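Immunomodulatory active chitinase (Trichuris suis, PDB 6G9C) probably hydrolyses chitin as a secreted glycosyl hydrolase family 18 enzyme of a parasitic whipworm, and has immunomodulatory properties in inflammatory lung disease. Local coordinates at residues Glu161-Leu166 and Pro206-Val211; Ala190-Asn195 and Lys256-Lys261; Lys120-Ala123 and Asn128-Lys131. One frame throughout, in Å; residues are numbered along the deposited sequence.

All three contacts lie in the glycosyl hydrolase 18 domain, a TIM barrel. Contact 2 is the deepest: strand 187-193 meets helix 251-261, and all three touching residues are buried. Contacts 1 and 3 lie among helices farther from the chain's centre; three of five touching residues are buried in contact 3, two of four in contact 1. Helix 160-181 connects them, supplying half of contact 1 while its N162, L165 and L166 pack on A123, M122 and R129 of contact 3. Contact 2 touches contact 1 through Y163 on A190 and P206 on K261. Contact 1 is wholly apolar, contact 2 combines valine-on-indole packing with one indole-to-carbonyl bond, and contact 3 depends on side-chain donors reaching the carbonyls of K121 and A123.

Contact 1 of 3, residues Glu161-Leu166 and Pro206-Val211; sequences ENYLLL and PALAKV
L164 of helix 160-181 and A207 of helix 205-211 make the closest apolar contact, with L164 CD1 3.5 Å from A207 CB. The other methyl, CD2, lies 3.7 Å from the same CB, so the leucine fork straddles the alanine methyl. L164 CG lies opposite the main-chain nitrogen (chi1 172°), which carries the fork across to the neighbouring helix. CD1 also meets CD2 of L208, joining the two halves of the interface.

The aromatic contact is made by Y163. L208 crosses the tyrosine at about a right angle and sets its methyls against the CD2-CE2 side of the ring; L208 CD1 lies in the ring plane, 3.8 Å from CE2, an approach at the edge. Beyond the pair, Y203 meets the Y163 ring edge-to-face, and the ring of W152 meets it too.

The short helical segments run nearly parallel, 17° apart, with axes 10.2 Å from each other at closest approach. No hydrogen bond or salt bridge passes between them. Cohesion here therefore comes from shape and the burial of methyls and a ring edge, with the small A207 allowing the leucine fork to come close.

Contact 2 of 3, residues Ala190-Asn195 and Lys256-Lys261; sequences AAVSAN and KYWSDK
W258 reaches from helix 251-261 to strand 187-193 with its indole turned so that two neighbouring strand residues meet it differently: V192 comes obliquely to the benzo rim and the carbonyl of S193 comes in at the edge. W258 CG lies opposite the carbonyl carbon and beside the backbone N (chi1 -86°), pointing the indole at the strand. V192 CG2 is 3.4 Å from CZ2 of W258. V192 CB is 3.5 Å from the same CZ2, so the branch point as well as the methyl touches the benzo ring.

At the edge, W258 NE1 donates to S193 O over 2.9 Å. The oxygen is only 11° out of the ring plane, and the donor lies nearly along the C=O axis, although the N-H...O angle is a moderately bent 151°. Bond and methyl packing together probably limit the rotation of the indole. Y203 adds an edge-to-face contact with W258, and its hydroxyl takes the N-H of S193, so both the N-H and the C=O of S193 have side-chain partners.

S193 OG, by contrast, accepts from N195 N at 2.9 Å, closing an ST turn ahead of helix 196-202; N195, at the N-cap, caps K197 N through OD1. The whole is a strand-to-helix contact of the TIM barrel of family 18 glycosyl hydrolases, in which an outer helix packs its tryptophan against a barrel strand.

Contact 3 of 3, residues Lys120-Ala123 and Asn128-Lys131; sequences KKMA and NRAK
R129 and N128, in the first turn of helix 126-142, reach back to the carbonyls of A123 and K121. The tighter side is formed by R129. Its NH1 donates to A123 O over 2.8 Å, with the oxygen in the guanidinium plane and the donor tilted 35° from the carbonyl plane. The chain bends at chi3 (-61°), turning its NH1 edge toward A123 O; on the way CG passes 3.6 Å from A123 CA. The remaining guanidinium nitrogens also have partners: NE forms a salt bridge with E169, and NH2 is hydrogen-bonded elsewhere. With bonds on several sides, the group is probably held firmly in orientation. N128 CB belongs to this close-packed part too, lying against M122 O, 3.0 Å away. The M122 side chain is the looser element here: its thioether bends at both chi2 and chi3, and M122 SD is 4.2 Å from R129 CA, a loose approach beside L166 and F76.

Two consecutive helices, 117-122 and 126-142, are joined by a short turn on the outside of the TIM barrel, four residues separating the segments. T125, within the connection, receives N128 N on OG1, while helix 160-181 packs against A123, M122 and R129 through N162, L165 and L166.

Toward solvent the contact becomes sparser. N128 turns its amide to K121 O, and ND2 donates at 3.0 Å along a fairly straight N-H...O line of 166°. The carbonyl oxygen lies in the amide plane, but the donor stands above the carbonyl plane rather than on a lone pair. K121 itself flanks the amide only at a distance: its side chain, exposed, leads away from helix 126-142 and touches a crystal neighbour, as does N128.

Contact 1 of 3, residues Glu161-Leu166 and Pro206-Val211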
ATOM      1  N   GLU A 161      26.462  15.134 -22.181  1.00 43.43           N
ATOM      2  CA  GLU A 161      27.259  14.546 -21.142  1.00 39.36           C
ATOM      3  C   GLU A 161      26.620  14.741 -19.785  1.00 41.32           C
ATOM      4  O   GLU A 161      26.628  13.879 -19.002  1.00 41.87           O
ATOM      5  CB  GLU A 161      28.705  15.055 -21.212  1.00 47.45           C
ATOM      6  CG  GLU A 161      29.525  14.330 -22.276  1.00 69.11           C
ATOM      7  CD  GLU A 161      30.813  15.068 -22.740  1.00 86.06           C
ATOM      8  OE1 GLU A 161      31.293  16.002 -22.060  1.00 92.06           O
ATOM      9  OE2 GLU A 161      31.365  14.702 -23.779  1.00100.04           O
ATOM     10  N   ASN A 162      26.074  15.879 -19.513  1.00 40.02           N
ATOM     11  CA  ASN A 162      25.416  16.086 -18.222  1.00 40.59           C
ATOM     12  C   ASN A 162      24.232  15.149 -18.043  1.00 39.33           C
ATOM     13  O   ASN A 162      23.991  14.634 -16.941  1.00 41.13           O
ATOM     14  CB  ASN A 162      24.976  17.541 -18.113  1.00 41.81           C
ATOM     15  CG  ASN A 162      26.153  18.497 -18.155  1.00 46.31           C
ATOM     16  OD1 ASN A 162      27.264  18.142 -17.751  1.00 46.56           O
ATOM     17  ND2 ASN A 162      25.920  19.715 -18.633  1.00 44.72           N
ATOM     18  N   TYR A 163      23.481  14.916 -19.119  1.00 32.60           N
ATOM     19  CA  TYR A 163      22.308  14.047 -19.022  1.00 33.95           C
ATOM     20  C   TYR A 163      22.711  12.627 -18.633  1.00 38.93           C
ATOM     21  O   TYR A 163      22.062  11.990 -17.791  1.00 35.19           O
ATOM     22  CB  TYR A 163      21.560  14.051 -20.350  1.00 33.38           C
ATOM     23  CG  TYR A 163      20.294  13.225 -20.342  1.00 35.35           C
ATOM     24  CD1 TYR A 163      19.093  13.764 -19.906  1.00 37.55           C
ATOM     25  CD2 TYR A 163      20.302  11.906 -20.782  1.00 34.86           C
ATOM     26  CE1 TYR A 163      17.919  13.009 -19.911  1.00 32.40           C
ATOM     27  CE2 TYR A 163      19.138  11.148 -20.789  1.00 31.72           C
ATOM     28  CZ  TYR A 163      17.958  11.701 -20.350  1.00 35.58           C
ATOM     29  OH  TYR A 163      16.816  10.927 -20.363  1.00 30.72           O
ATOM     30  N   LEU A 164      23.788  12.121 -19.236  1.00 37.81           N
ATOM     31  CA  LEU A 164      24.274  10.787 -18.905  1.00 42.59           C
ATOM     32  C   LEU A 164      24.774  10.724 -17.468  1.00 40.84           C
ATOM     33  O   LEU A 164      24.504   9.754 -16.747  1.00 37.27           O
ATOM     34  CB  LEU A 164      25.384  10.385 -19.876  1.00 40.96           C
ATOM     35  CG  LEU A 164      26.114   9.084 -19.528  1.00 40.94           C
ATOM     36  CD1 LEU A 164      25.134   7.926 -19.595  1.00 37.89           C
ATOM     37  CD2 LEU A 164      27.330   8.841 -20.412  1.00 41.42           C
ATOM     38  N   LEU A 165      25.516  11.749 -17.036  1.00 38.44           N
ATOM     39  CA  LEU A 165      25.973  11.808 -15.650  1.00 40.55           C
ATOM     40  C   LEU A 165      24.790  11.816 -14.688  1.00 41.00           C
ATOM     41  O   LEU A 165      24.766  11.068 -13.702  1.00 37.23           O
ATOM     42  CB  LEU A 165      26.845  13.041 -15.439  1.00 39.52           C
ATOM     43  CG  LEU A 165      28.278  12.947 -15.974  1.00 44.29           C
ATOM     44  CD1 LEU A 165      28.912  14.332 -16.078  1.00 46.73           C
ATOM     45  CD2 LEU A 165      29.147  12.002 -15.133  1.00 45.39           C
ATOM     46  N   LEU A 166      23.793  12.661 -14.963  1.00 33.78           N
ATOM     47  CA  LEU A 166      22.584  12.667 -14.144  1.00 32.54           C
ATOM     48  C   LEU A 166      21.983  11.264 -14.031  1.00 33.65           C
ATOM     49  O   LEU A 166      21.669  10.796 -12.926  1.00 30.60           O
ATOM     50  CB  LEU A 166      21.570  13.653 -14.728  1.00 31.59           C
ATOM     51  CG  LEU A 166      20.178  13.677 -14.091  1.00 33.26           C
ATOM     52  CD1 LEU A 166      20.255  14.130 -12.649  1.00 35.64           C
ATOM     53  CD2 LEU A 166      19.264  14.589 -14.885  1.00 38.78           C
ATOM     54  N   PRO A 206      24.149   3.939 -26.026  1.00 45.08           N
ATOM     55  CA  PRO A 206      24.677   2.723 -25.375  1.00 48.66           C
ATOM     56  C   PRO A 206      24.958   2.900 -23.894  1.00 47.74           C
ATOM     57  O   PRO A 206      24.757   1.960 -23.115  1.00 46.10           O
ATOM     58  CB  PRO A 206      25.958   2.425 -26.168  1.00 44.83           C
ATOM     59  CG  PRO A 206      25.774   3.131 -27.465  1.00 47.08           C
ATOM     60  CD  PRO A 206      25.039   4.376 -27.125  1.00 37.42           C
ATOM     61  N   ALA A 207      25.410   4.082 -23.476  1.00 47.94           N
ATOM     62  CA  ALA A 207      25.669   4.292 -22.056  1.00 47.63           C
ATOM     63  C   ALA A 207      24.369   4.348 -21.265  1.00 41.35           C
ATOM     64  O   ALA A 207      24.283   3.800 -20.157  1.00 37.81           O
ATOM     65  CB  ALA A 207      26.482   5.567 -21.853  1.00 42.34           C
ATOM     66  N   LEU A 208      23.345   5.004 -21.818  1.00 34.63           N
ATOM     67  CA  LEU A 208      22.062   5.100 -21.127  1.00 38.32           C
ATOM     68  C   LEU A 208      21.382   3.742 -20.991  1.00 37.87           C
ATOM     69  O   LEU A 208      20.678   3.505 -20.002  1.00 35.92           O
ATOM     70  CB  LEU A 208      21.139   6.067 -21.862  1.00 36.69           C
ATOM     71  CG  LEU A 208      21.522   7.540 -21.772  1.00 40.72           C
ATOM     72  CD1 LEU A 208      20.682   8.322 -22.777  1.00 36.88           C
ATOM     73  CD2 LEU A 208      21.343   8.067 -20.351  1.00 34.15           C
ATOM     74  N   ALA A 209      21.575   2.847 -21.965  1.00 35.24           N
ATOM     75  CA  ALA A 209      20.982   1.514 -21.868  1.00 39.22           C
ATOM     76  C   ALA A 209      21.452   0.785 -20.616  1.00 38.54           C
ATOM     77  O   ALA A 209      20.720  -0.041 -20.061  1.00 39.56           O
ATOM     78  CB  ALA A 209      21.333   0.686 -23.105  1.00 41.18           C
ATOM     79  N   LYS A 210      22.665   1.081 -20.161  1.00 44.16           N
ATOM     80  CA  LYS A 210      23.219   0.389 -19.010  1.00 42.26           C
ATOM     81  C   LYS A 210      22.593   0.851 -17.701  1.00 38.66           C
ATOM     82  O   LYS A 210      22.628   0.099 -16.723  1.00 42.22           O
ATOM     83  CB  LYS A 210      24.741   0.578 -18.980  1.00 38.23           C
ATOM     84  CG  LYS A 210      25.466  -0.011 -20.197  1.00 38.75           C
ATOM     85  CD  LYS A 210      26.981   0.031 -20.052  1.00 46.38           C
ATOM     86  CE  LYS A 210      27.661  -0.411 -21.350  1.00 54.05           C
ATOM     87  NZ  LYS A 210      28.985  -1.065 -21.115  1.00 64.79           N
ATOM     88  N   VAL A 211      22.007   2.048 -17.656  1.00 32.76           N
ATOM     89  CA  VAL A 211      21.519   2.594 -16.395  1.00 31.99           C
ATOM     90  C   VAL A 211      20.008   2.779 -16.342  1.00 37.12           C
ATOM     91  O   VAL A 211      19.454   2.814 -15.231  1.00 33.73           O
ATOM     92  CB  VAL A 211      22.228   3.920 -16.038  1.00 32.96           C
ATOM     93  CG1 VAL A 211      23.744   3.696 -15.892  1.00 38.64           C
ATOM     94  CG2 VAL A 211      21.938   4.982 -17.066  1.00 35.62           C
TER

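Contact 2 of 3, residues Ala190-Asn195 and Lys256-Lys261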
ATOM      1  N   ALA A 190      12.945   6.656 -18.471  1.00 26.12           N
ATOM      2  CA  ALA A 190      12.914   7.985 -19.069  1.00 24.89           C
ATOM      3  C   ALA A 190      12.013   7.962 -20.297  1.00 28.97           C
ATOM      4  O   ALA A 190      11.979   6.971 -21.027  1.00 29.44           O
ATOM      5  CB  ALA A 190      14.321   8.472 -19.460  1.00 24.11           C
ATOM      6  N   ALA A 191      11.283   9.054 -20.511  1.00 25.89           N
ATOM      7  CA  ALA A 191      10.577   9.268 -21.768  1.00 29.12           C
ATOM      8  C   ALA A 191      11.505  10.053 -22.683  1.00 26.39           C
ATOM      9  O   ALA A 191      12.104  11.049 -22.258  1.00 28.71           O
ATOM     10  CB  ALA A 191       9.256  10.018 -21.558  1.00 28.17           C
ATOM     11  N   VAL A 192      11.641   9.597 -23.932  1.00 28.07           N
ATOM     12  CA  VAL A 192      12.735  10.040 -24.787  1.00 27.92           C
ATOM     13  C   VAL A 192      12.199  10.422 -26.162  1.00 31.38           C
ATOM     14  O   VAL A 192      11.138   9.964 -26.598  1.00 27.52           O
ATOM     15  CB  VAL A 192      13.835   8.964 -24.917  1.00 28.44           C
ATOM     16  CG1 VAL A 192      14.429   8.611 -23.542  1.00 26.57           C
ATOM     17  CG2 VAL A 192      13.291   7.724 -25.617  1.00 28.03           C
ATOM     18  N   SER A 193      12.973  11.256 -26.852  1.00 29.94           N
ATOM     19  CA  SER A 193      12.571  11.779 -28.150  1.00 31.00           C
ATOM     20  C   SER A 193      12.541  10.675 -29.202  1.00 35.99           C
ATOM     21  O   SER A 193      13.365   9.757 -29.197  1.00 31.11           O
ATOM     22  CB  SER A 193      13.533  12.882 -28.605  1.00 33.19           C
ATOM     23  OG  SER A 193      13.259  13.285 -29.943  1.00 35.07           O
ATOM     24  N   ALA A 194      11.589  10.790 -30.130  1.00 29.15           N
ATOM     25  CA  ALA A 194      11.541   9.929 -31.306  1.00 30.29           C
ATOM     26  C   ALA A 194      12.137  10.588 -32.550  1.00 39.00           C
ATOM     27  O   ALA A 194      12.095   9.994 -33.629  1.00 40.39           O
ATOM     28  CB  ALA A 194      10.094   9.498 -31.594  1.00 28.32           C
ATOM     29  N   ASN A 195      12.685  11.799 -32.424  1.00 36.71           N
ATOM     30  CA  ASN A 195      13.276  12.515 -33.553  1.00 40.00           C
ATOM     31  C   ASN A 195      14.742  12.107 -33.663  1.00 41.76           C
ATOM     32  O   ASN A 195      15.523  12.410 -32.751  1.00 40.46           O
ATOM     33  CB  ASN A 195      13.140  14.025 -33.355  1.00 43.24           C
ATOM     34  CG  ASN A 195      13.722  14.855 -34.513  1.00 48.74           C
ATOM     35  OD1 ASN A 195      14.722  14.491 -35.140  1.00 44.00           O
ATOM     36  ND2 ASN A 195      13.107  16.003 -34.767  1.00 49.34           N
ATOM     37  N   LYS A 256      13.252   1.759 -34.630  1.00 40.22           N
ATOM     38  CA  LYS A 256      14.404   1.114 -35.242  1.00 41.13           C
ATOM     39  C   LYS A 256      15.663   1.948 -35.058  1.00 43.85           C
ATOM     40  O   LYS A 256      16.758   1.393 -34.919  1.00 43.50           O
ATOM     41  CB  LYS A 256      14.147   0.865 -36.731  1.00 42.46           C
ATOM     42  CG  LYS A 256      15.326   0.268 -37.487  1.00 53.62           C
ATOM     43  CD  LYS A 256      14.960  -0.009 -38.939  1.00 57.47           C
ATOM     44  CE  LYS A 256      15.958  -0.947 -39.601  1.00 62.02           C
ATOM     45  NZ  LYS A 256      17.313  -0.342 -39.690  1.00 62.17           N
ATOM     46  N   TYR A 257      15.529   3.276 -35.046  1.00 44.45           N
ATOM     47  CA  TYR A 257      16.707   4.120 -34.877  1.00 44.43           C
ATOM     48  C   TYR A 257      17.308   3.953 -33.485  1.00 42.02           C
ATOM     49  O   TYR A 257      18.528   3.824 -33.341  1.00 44.67           O
ATOM     50  CB  TYR A 257      16.370   5.588 -35.143  1.00 39.85           C
ATOM     51  CG  TYR A 257      17.624   6.440 -35.245  1.00 46.79           C
ATOM     52  CD1 TYR A 257      18.436   6.376 -36.368  1.00 50.74           C
ATOM     53  CD2 TYR A 257      18.013   7.276 -34.202  1.00 47.24           C
ATOM     54  CE1 TYR A 257      19.595   7.138 -36.462  1.00 53.59           C
ATOM     55  CE2 TYR A 257      19.169   8.040 -34.290  1.00 49.58           C
ATOM     56  CZ  TYR A 257      19.947   7.963 -35.423  1.00 52.11           C
ATOM     57  OH  TYR A 257      21.085   8.714 -35.518  1.00 61.00           O
ATOM     58  N   TRP A 258      16.467   3.958 -32.446  1.00 35.35           N
ATOM     59  CA  TRP A 258      16.971   3.714 -31.097  1.00 40.58           C
ATOM     60  C   TRP A 258      17.669   2.364 -31.009  1.00 45.43           C
ATOM     61  O   TRP A 258      18.738   2.248 -30.392  1.00 48.06           O
ATOM     62  CB  TRP A 258      15.831   3.805 -30.087  1.00 34.69           C
ATOM     63  CG  TRP A 258      15.596   5.199 -29.634  1.00 35.29           C
ATOM     64  CD1 TRP A 258      14.774   6.122 -30.215  1.00 32.20           C
ATOM     65  CD2 TRP A 258      16.193   5.846 -28.501  1.00 36.71           C
ATOM     66  NE1 TRP A 258      14.822   7.303 -29.513  1.00 35.26           N
ATOM     67  CE2 TRP A 258      15.692   7.164 -28.463  1.00 34.96           C
ATOM     68  CE3 TRP A 258      17.098   5.437 -27.512  1.00 37.51           C
ATOM     69  CZ2 TRP A 258      16.065   8.077 -27.477  1.00 32.15           C
ATOM     70  CZ3 TRP A 258      17.468   6.349 -26.526  1.00 33.58           C
ATOM     71  CH2 TRP A 258      16.951   7.652 -26.520  1.00 37.99           C
ATOM     72  N   SER A 259      17.092   1.336 -31.638  1.00 42.28           N
ATOM     73  CA  SER A 259      17.760   0.041 -31.723  1.00 42.92           C
ATOM     74  C   SER A 259      19.103   0.166 -32.431  1.00 44.63           C
ATOM     75  O   SER A 259      20.131  -0.309 -31.927  1.00 46.39           O
ATOM     76  CB  SER A 259      16.864  -0.962 -32.445  1.00 47.01           C
ATOM     77  OG  SER A 259      17.454  -2.253 -32.479  1.00 45.83           O
ATOM     78  N   ASP A 260      19.117   0.813 -33.605  1.00 39.97           N
ATOM     79  CA  ASP A 260      20.362   0.928 -34.365  1.00 49.42           C
ATOM     80  C   ASP A 260      21.429   1.683 -33.581  1.00 46.72           C
ATOM     81  O   ASP A 260      22.626   1.460 -33.789  1.00 49.90           O
ATOM     82  CB  ASP A 260      20.115   1.626 -35.707  1.00 48.48           C
ATOM     83  CG  ASP A 260      19.401   0.740 -36.716  1.00 55.12           C
ATOM     84  OD1 ASP A 260      19.457  -0.506 -36.586  1.00 54.86           O
ATOM     85  OD2 ASP A 260      18.795   1.299 -37.657  1.00 56.52           O
ATOM     86  N   LYS A 261      21.015   2.568 -32.674  1.00 46.00           N
ATOM     87  CA  LYS A 261      21.942   3.361 -31.880  1.00 49.00           C
ATOM     88  C   LYS A 261      22.455   2.622 -30.653  1.00 51.33           C
ATOM     89  O   LYS A 261      23.363   3.125 -29.986  1.00 46.21           O
ATOM     90  CB  LYS A 261      21.274   4.667 -31.451  1.00 47.01           C
ATOM     91  CG  LYS A 261      20.990   5.601 -32.612  1.00 51.10           C
ATOM     92  CD  LYS A 261      22.198   6.441 -32.944  1.00 51.15           C
ATOM     93  CE  LYS A 261      22.485   7.447 -31.840  1.00 46.05           C
ATOM     94  NZ  LYS A 261      23.622   8.339 -32.225  1.00 46.17           N
TER

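Contact 3 of 3, residues Lys120-Ala123 and Asn128-Lys131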
ATOM      1  N   LYS A 120      18.547  22.127 -17.459  1.00 36.12           N
ATOM      2  CA  LYS A 120      19.880  22.451 -17.964  1.00 40.70           C
ATOM      3  C   LYS A 120      20.803  22.910 -16.846  1.00 44.16           C
ATOM      4  O   LYS A 120      21.972  22.509 -16.788  1.00 47.69           O
ATOM      5  CB  LYS A 120      19.777  23.543 -19.037  1.00 42.48           C
ATOM      6  CG  LYS A 120      19.322  23.059 -20.397  1.00 40.95           C
ATOM      7  CD  LYS A 120      19.236  24.230 -21.383  1.00 46.66           C
ATOM      8  CE  LYS A 120      19.004  23.735 -22.808  1.00 50.16           C
ATOM      9  NZ  LYS A 120      20.242  23.183 -23.433  1.00 56.01           N
ATOM     10  N   LYS A 121      20.305  23.782 -15.966  1.00 45.20           N
ATOM     11  CA  LYS A 121      21.108  24.254 -14.846  1.00 48.93           C
ATOM     12  C   LYS A 121      21.350  23.138 -13.835  1.00 48.09           C
ATOM     13  O   LYS A 121      22.478  22.955 -13.356  1.00 44.41           O
ATOM     14  CB  LYS A 121      20.428  25.447 -14.171  1.00 49.47           C
ATOM     15  CG  LYS A 121      20.328  26.702 -15.035  1.00 50.16           C
ATOM     16  CD  LYS A 121      19.795  27.874 -14.231  1.00 52.09           C
ATOM     17  CE  LYS A 121      19.373  29.010 -15.147  1.00 63.75           C
ATOM     18  NZ  LYS A 121      19.248  30.307 -14.420  1.00 69.41           N
ATOM     19  N   MET A 122      20.299  22.384 -13.504  1.00 39.57           N
ATOM     20  CA  MET A 122      20.412  21.334 -12.491  1.00 38.94           C
ATOM     21  C   MET A 122      21.454  20.288 -12.877  1.00 39.47           C
ATOM     22  O   MET A 122      22.209  19.807 -12.028  1.00 44.24           O
ATOM     23  CB  MET A 122      19.048  20.672 -12.279  1.00 36.55           C
ATOM     24  CG  MET A 122      19.051  19.548 -11.248  1.00 34.19           C
ATOM     25  SD  MET A 122      19.408  17.946 -11.975  1.00 39.98           S
ATOM     26  CE  MET A 122      17.765  17.535 -12.617  1.00 32.59           C
ATOM     27  N   ALA A 123      21.491  19.901 -14.149  1.00 41.68           N
ATOM     28  CA  ALA A 123      22.395  18.848 -14.588  1.00 38.11           C
ATOM     29  C   ALA A 123      23.826  19.334 -14.789  1.00 40.78           C
ATOM     30  O   ALA A 123      24.713  18.502 -15.012  1.00 40.92           O
ATOM     31  CB  ALA A 123      21.872  18.230 -15.889  1.00 37.22           C
ATOM     32  N   ASN A 128      24.955  20.374  -8.255  1.00 46.94           N
ATOM     33  CA  ASN A 128      23.545  20.610  -8.535  1.00 44.96           C
ATOM     34  C   ASN A 128      22.780  19.295  -8.643  1.00 46.36           C
ATOM     35  O   ASN A 128      21.672  19.167  -8.109  1.00 47.14           O
ATOM     36  CB  ASN A 128      23.404  21.424  -9.816  1.00 42.85           C
ATOM     37  CG  ASN A 128      23.854  22.861  -9.657  1.00 47.07           C
ATOM     38  OD1 ASN A 128      24.280  23.273  -8.586  1.00 48.11           O
ATOM     39  ND2 ASN A 128      23.753  23.635 -10.730  1.00 52.02           N
ATOM     40  N   ARG A 129      23.361  18.300  -9.321  1.00 43.82           N
ATOM     41  CA  ARG A 129      22.665  17.031  -9.495  1.00 42.39           C
ATOM     42  C   ARG A 129      22.483  16.311  -8.163  1.00 38.63           C
ATOM     43  O   ARG A 129      21.447  15.672  -7.933  1.00 39.14           O
ATOM     44  CB  ARG A 129      23.415  16.147 -10.495  1.00 41.97           C
ATOM     45  CG  ARG A 129      23.579  16.781 -11.880  1.00 46.28           C
ATOM     46  CD  ARG A 129      24.202  15.812 -12.877  1.00 40.96           C
ATOM     47  NE  ARG A 129      25.547  15.380 -12.471  1.00 42.61           N
ATOM     48  CZ  ARG A 129      26.696  15.877 -12.937  1.00 45.03           C
ATOM     49  NH1 ARG A 129      26.715  16.854 -13.846  1.00 42.24           N
ATOM     50  NH2 ARG A 129      27.844  15.384 -12.496  1.00 43.97           N
ATOM     51  N   ALA A 130      23.472  16.408  -7.270  1.00 40.44           N
ATOM     52  CA  ALA A 130      23.376  15.743  -5.972  1.00 46.33           C
ATOM     53  C   ALA A 130      22.272  16.354  -5.114  1.00 42.95           C
ATOM     54  O   ALA A 130      21.565  15.634  -4.399  1.00 40.33           O
ATOM     55  CB  ALA A 130      24.721  15.814  -5.242  1.00 43.37           C
ATOM     56  N   LYS A 131      22.128  17.682  -5.152  1.00 43.77           N
ATOM     57  CA  LYS A 131      21.044  18.325  -4.422  1.00 45.05           C
ATOM     58  C   LYS A 131      19.695  17.844  -4.933  1.00 44.93           C
ATOM     59  O   LYS A 131      18.811  17.478  -4.150  1.00 43.68           O
ATOM     60  CB  LYS A 131      21.153  19.846  -4.541  1.00 47.47           C
ATOM     61  CG  LYS A 131      20.157  20.564  -3.652  1.00 51.81           C
ATOM     62  CD  LYS A 131      20.238  22.069  -3.798  1.00 54.11           C
ATOM     63  CE  LYS A 131      19.147  22.738  -2.976  1.00 58.08           C
ATOM     64  NZ  LYS A 131      19.312  24.215  -2.904  1.00 64.48           N
TER